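Local atomic coordinates of DUF3247 family protein (Xanthomonas campestris pv. campestris, PDB entry 2E12), a protein that is of unknown function but adopts a variant of the Sm-like fold, consistent with a role in binding RNA that remains unproven. Residues A[41-54]-A[61-73]. Residues are numbered along the deposited sequence; the frame is centred on the assembly and turned at random.
Sequences IAGTVAVRPTIQTY and EGSNGQLRIDHLD
Two groups grip the phenol oxygen of Tyr54: Gln66 NE2 donates to Tyr54 OH at 3.2 Å, almost straight (171°) and in the plane of its own amide, while water 2 lies 3.1 Å from Tyr54 OH. The same water accepts from Gln66 N and donates to Thr50 O, tying the phenol to both backbones. With CG anti to the carbonyl carbon (chi1 -63°), the Tyr54 ring runs along strand 61-70 toward Gln66; its CE2 edge faces Asn64 O in the ring plane at 3.7 Å, and CD2 rests against Asn64 CB. Trp82 meets this ring edge-to-face.

Strands 44-55 and 61-70 form an antiparallel beta hairpin, paired at both ends and parted in the middle. Near the turn, Gln52 pairs with Asn64 and Tyr54 with Gly62; at the far end Thr44 N and Asp70 O bond at 2.9 Å, Asp70 N returns to Thr44 O, and Ala46 N reaches Arg68 O. Between them the chain at 47-50 bulges away, and water 1 bridges Val47 O to Arg68 N. Water 3 donates to Gln66 O and accepts a weak bond from Thr50 N.

Arg68 holds Asp70 side-on, NE to OD1 at 2.8 Å and NH2 to OD2, and Ala46 CB sits over one guanidinium face, 3.2 Å from Arg68 NE. On the face carrying Val45 and Ile69, Leu67 CD1 touches both Val45 CG1 and Pro49 CG, each at 4.1 Å. Before the corner at Gly43, Ile41 on strand 40-42 lays CD1 against Ile69 CB; the corner passes the chain between sheets, consistent with the strongly bent sheet of Sm-like folds. Direct backbone bonds thus fix the hairpin's two ends, while water replaces them across its irregular middle.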
# COMPACT_ATOMS: atom_id res chain seq x y z
N ILE A 41 -15.45 11.53 -9.12
CA ILE A 41 -15.84 12.69 -8.33
C ILE A 41 -14.62 13.53 -8.07
O ILE A 41 -13.52 13.01 -7.87
CB ILE A 41 -16.47 12.26 -6.98
CG1 ILE A 41 -16.89 13.50 -6.19
CG2 ILE A 41 -15.48 11.43 -6.17
CD1 ILE A 41 -17.73 13.21 -4.96
N ALA A 42 -14.79 14.85 -8.08
CA ALA A 42 -13.69 15.75 -7.83
C ALA A 42 -14.10 16.72 -6.75
O ALA A 42 -15.28 17.06 -6.64
CB ALA A 42 -13.35 16.51 -9.09
N GLY A 43 -13.14 17.15 -5.94
CA GLY A 43 -13.46 18.08 -4.88
C GLY A 43 -12.40 18.14 -3.82
O GLY A 43 -11.23 17.80 -4.06
N THR A 44 -12.80 18.57 -2.63
CA THR A 44 -11.86 18.66 -1.52
C THR A 44 -12.10 17.58 -0.47
O THR A 44 -13.23 17.35 -0.04
CB THR A 44 -11.92 20.04 -0.85
OG1 THR A 44 -11.94 21.07 -1.84
CG2 THR A 44 -10.69 20.25 0.03
N VAL A 45 -11.02 16.92 -0.07
CA VAL A 45 -11.06 15.90 0.98
C VAL A 45 -11.44 16.65 2.26
O VAL A 45 -10.64 17.42 2.77
CB VAL A 45 -9.67 15.26 1.20
CG1 VAL A 45 -9.76 14.20 2.32
CG2 VAL A 45 -9.17 14.64 -0.10
N ALA A 46 -12.64 16.42 2.78
CA ALA A 46 -13.09 17.10 3.99
C ALA A 46 -12.18 16.84 5.19
O ALA A 46 -11.80 17.76 5.91
CB ALA A 46 -14.53 16.69 4.33
N VAL A 47 -11.82 15.58 5.40
CA VAL A 47 -10.96 15.21 6.52
C VAL A 47 -10.18 13.95 6.11
O VAL A 47 -10.73 13.10 5.41
CB VAL A 47 -11.82 14.95 7.78
CG1 VAL A 47 -12.72 13.73 7.57
CG2 VAL A 47 -10.94 14.77 9.00
N ARG A 48 -8.92 13.84 6.52
CA ARG A 48 -8.13 12.66 6.16
C ARG A 48 -8.90 11.44 6.63
O ARG A 48 -9.26 11.34 7.80
CB ARG A 48 -6.74 12.69 6.82
CG ARG A 48 -5.90 11.45 6.49
CD ARG A 48 -4.58 11.41 7.27
NE ARG A 48 -3.63 12.43 6.83
CZ ARG A 48 -2.40 12.57 7.32
NH1 ARG A 48 -1.97 11.76 8.27
NH2 ARG A 48 -1.61 13.53 6.86
N PRO A 49 -9.18 10.50 5.71
CA PRO A 49 -9.92 9.29 6.08
C PRO A 49 -9.06 8.28 6.84
O PRO A 49 -7.83 8.39 6.84
CB PRO A 49 -10.39 8.75 4.74
CG PRO A 49 -9.27 9.13 3.83
CD PRO A 49 -8.95 10.55 4.25
N THR A 50 -9.71 7.32 7.48
CA THR A 50 -8.99 6.30 8.24
C THR A 50 -9.54 4.92 7.90
O THR A 50 -10.74 4.78 7.63
CB THR A 50 -9.18 6.53 9.75
OG1 THR A 50 -10.56 6.35 10.09
CG2 THR A 50 -8.76 7.94 10.13
N ILE A 51 -8.68 3.92 7.90
CA ILE A 51 -9.11 2.56 7.61
C ILE A 51 -9.50 1.94 8.95
O ILE A 51 -8.74 2.04 9.92
CB ILE A 51 -7.98 1.73 6.95
CG1 ILE A 51 -7.52 2.40 5.66
CG2 ILE A 51 -8.47 0.32 6.66
CD1 ILE A 51 -8.62 2.63 4.63
N GLN A 52 -10.68 1.32 9.01
CA GLN A 52 -11.17 0.72 10.24
C GLN A 52 -11.78 -0.67 10.04
O GLN A 52 -11.83 -1.19 8.93
CB GLN A 52 -12.24 1.60 10.88
CG GLN A 52 -11.86 3.05 11.08
CD GLN A 52 -13.05 3.93 11.37
OE1 GLN A 52 -13.87 3.62 12.24
NE2 GLN A 52 -13.16 5.04 10.65
N THR A 53 -12.25 -1.24 11.15
CA THR A 53 -12.89 -2.56 11.16
C THR A 53 -14.42 -2.42 11.19
O THR A 53 -14.98 -1.65 11.99
CB THR A 53 -12.46 -3.37 12.39
OG1 THR A 53 -11.04 -3.51 12.40
CG2 THR A 53 -13.11 -4.75 12.36
N TYR A 54 -15.10 -3.18 10.35
CA TYR A 54 -16.57 -3.14 10.28
C TYR A 54 -17.11 -4.56 10.15
O TYR A 54 -16.33 -5.51 10.07
CB TYR A 54 -17.03 -2.35 9.05
CG TYR A 54 -16.64 -0.88 9.03
CD1 TYR A 54 -17.37 0.07 9.73
CD2 TYR A 54 -15.54 -0.44 8.28
CE1 TYR A 54 -17.04 1.42 9.69
CE2 TYR A 54 -15.20 0.90 8.23
CZ TYR A 54 -15.95 1.83 8.93
OH TYR A 54 -15.61 3.16 8.87
N GLU A 61 -16.19 -9.71 9.93
CA GLU A 61 -15.38 -8.50 10.17
C GLU A 61 -14.23 -8.30 9.17
O GLU A 61 -13.57 -9.27 8.75
CB GLU A 61 -14.80 -8.54 11.58
CG GLU A 61 -15.84 -8.49 12.67
CD GLU A 61 -15.24 -8.17 14.03
OE1 GLU A 61 -15.97 -7.58 14.85
OE2 GLU A 61 -14.05 -8.51 14.28
N GLY A 62 -13.97 -7.05 8.80
CA GLY A 62 -12.91 -6.76 7.85
C GLY A 62 -12.59 -5.27 7.77
O GLY A 62 -13.16 -4.47 8.51
N SER A 63 -11.69 -4.89 6.86
CA SER A 63 -11.31 -3.49 6.74
C SER A 63 -11.99 -2.73 5.61
O SER A 63 -12.41 -3.32 4.62
CB SER A 63 -9.79 -3.37 6.58
OG SER A 63 -9.14 -3.81 7.76
N ASN A 64 -12.09 -1.42 5.78
CA ASN A 64 -12.69 -0.52 4.80
C ASN A 64 -12.58 0.90 5.36
O ASN A 64 -11.99 1.11 6.42
CB ASN A 64 -14.15 -0.86 4.57
CG ASN A 64 -14.63 -0.46 3.19
OD1 ASN A 64 -14.09 0.45 2.57
ND2 ASN A 64 -15.68 -1.11 2.72
N GLY A 65 -13.15 1.88 4.65
CA GLY A 65 -13.10 3.26 5.12
C GLY A 65 -14.12 4.15 4.44
O GLY A 65 -14.63 3.83 3.36
N GLN A 66 -14.42 5.28 5.07
CA GLN A 66 -15.40 6.22 4.53
C GLN A 66 -14.72 7.55 4.25
O GLN A 66 -14.01 8.08 5.09
CB GLN A 66 -16.56 6.40 5.51
CG GLN A 66 -17.35 5.11 5.75
CD GLN A 66 -18.47 5.27 6.77
OE1 GLN A 66 -19.48 5.90 6.49
NE2 GLN A 66 -18.28 4.70 7.95
N LEU A 67 -14.97 8.07 3.05
CA LEU A 67 -14.41 9.33 2.57
C LEU A 67 -15.52 10.35 2.32
O LEU A 67 -16.55 10.03 1.73
CB LEU A 67 -13.65 9.10 1.27
CG LEU A 67 -13.08 10.27 0.47
CD1 LEU A 67 -11.95 10.92 1.24
CD2 LEU A 67 -12.57 9.76 -0.87
N ARG A 68 -15.29 11.58 2.78
CA ARG A 68 -16.22 12.68 2.59
C ARG A 68 -15.53 13.71 1.70
O ARG A 68 -14.40 14.12 1.97
CB ARG A 68 -16.58 13.32 3.93
CG ARG A 68 -17.55 14.49 3.82
CD ARG A 68 -17.69 15.22 5.16
NE ARG A 68 -17.69 16.67 4.99
CZ ARG A 68 -17.61 17.55 5.99
NH1 ARG A 68 -17.55 17.14 7.25
NH2 ARG A 68 -17.58 18.84 5.71
N ILE A 69 -16.22 14.12 0.64
CA ILE A 69 -15.69 15.10 -0.29
C ILE A 69 -16.68 16.26 -0.30
O ILE A 69 -17.88 16.03 -0.38
CB ILE A 69 -15.61 14.53 -1.74
CG1 ILE A 69 -14.84 13.22 -1.74
CG2 ILE A 69 -14.95 15.54 -2.68
CD1 ILE A 69 -13.45 13.36 -1.18
N ASP A 70 -16.17 17.48 -0.20
CA ASP A 70 -17.03 18.65 -0.25
C ASP A 70 -16.57 19.47 -1.43
O ASP A 70 -15.53 19.22 -2.02
CB ASP A 70 -16.90 19.54 0.99
CG ASP A 70 -16.91 18.78 2.29
OD1 ASP A 70 -17.54 17.70 2.37
OD2 ASP A 70 -16.30 19.29 3.25
N HIS A 71 -17.36 20.47 -1.78
CA HIS A 71 -16.99 21.39 -2.85
C HIS A 71 -17.83 22.63 -2.81
O HIS A 71 -18.37 23.00 -1.75
CB HIS A 71 -17.05 20.76 -4.26
CG HIS A 71 -17.89 19.53 -4.37
ND1 HIS A 71 -18.98 19.28 -3.57
CD2 HIS A 71 -17.82 18.48 -5.23
CE1 HIS A 71 -19.54 18.14 -3.92
NE2 HIS A 71 -18.85 17.63 -4.93
N LEU A 72 -17.93 23.30 -3.95
CA LEU A 72 -18.71 24.51 -4.04
C LEU A 72 -19.58 24.55 -5.29
O LEU A 72 -20.81 24.43 -5.20
CB LEU A 72 -17.78 25.72 -4.04
CG LEU A 72 -18.43 27.11 -3.92
CD1 LEU A 72 -19.01 27.56 -5.25
CD2 LEU A 72 -19.49 27.07 -2.83
N ASP A 73 -18.92 24.70 -6.43
CA ASP A 73 -19.55 24.79 -7.76
C ASP A 73 -19.91 23.43 -8.38
O ASP A 73 -21.01 23.27 -8.90
CB ASP A 73 -18.60 25.59 -8.68
CG ASP A 73 -19.00 25.55 -10.16
OD1 ASP A 73 -20.15 25.87 -10.49
OD2 ASP A 73 -18.13 25.21 -10.99
O HOH W 1 -13.12 11.62 4.90
O HOH W 2 -13.67 5.30 7.87
O HOH W 3 -12.93 8.05 7.70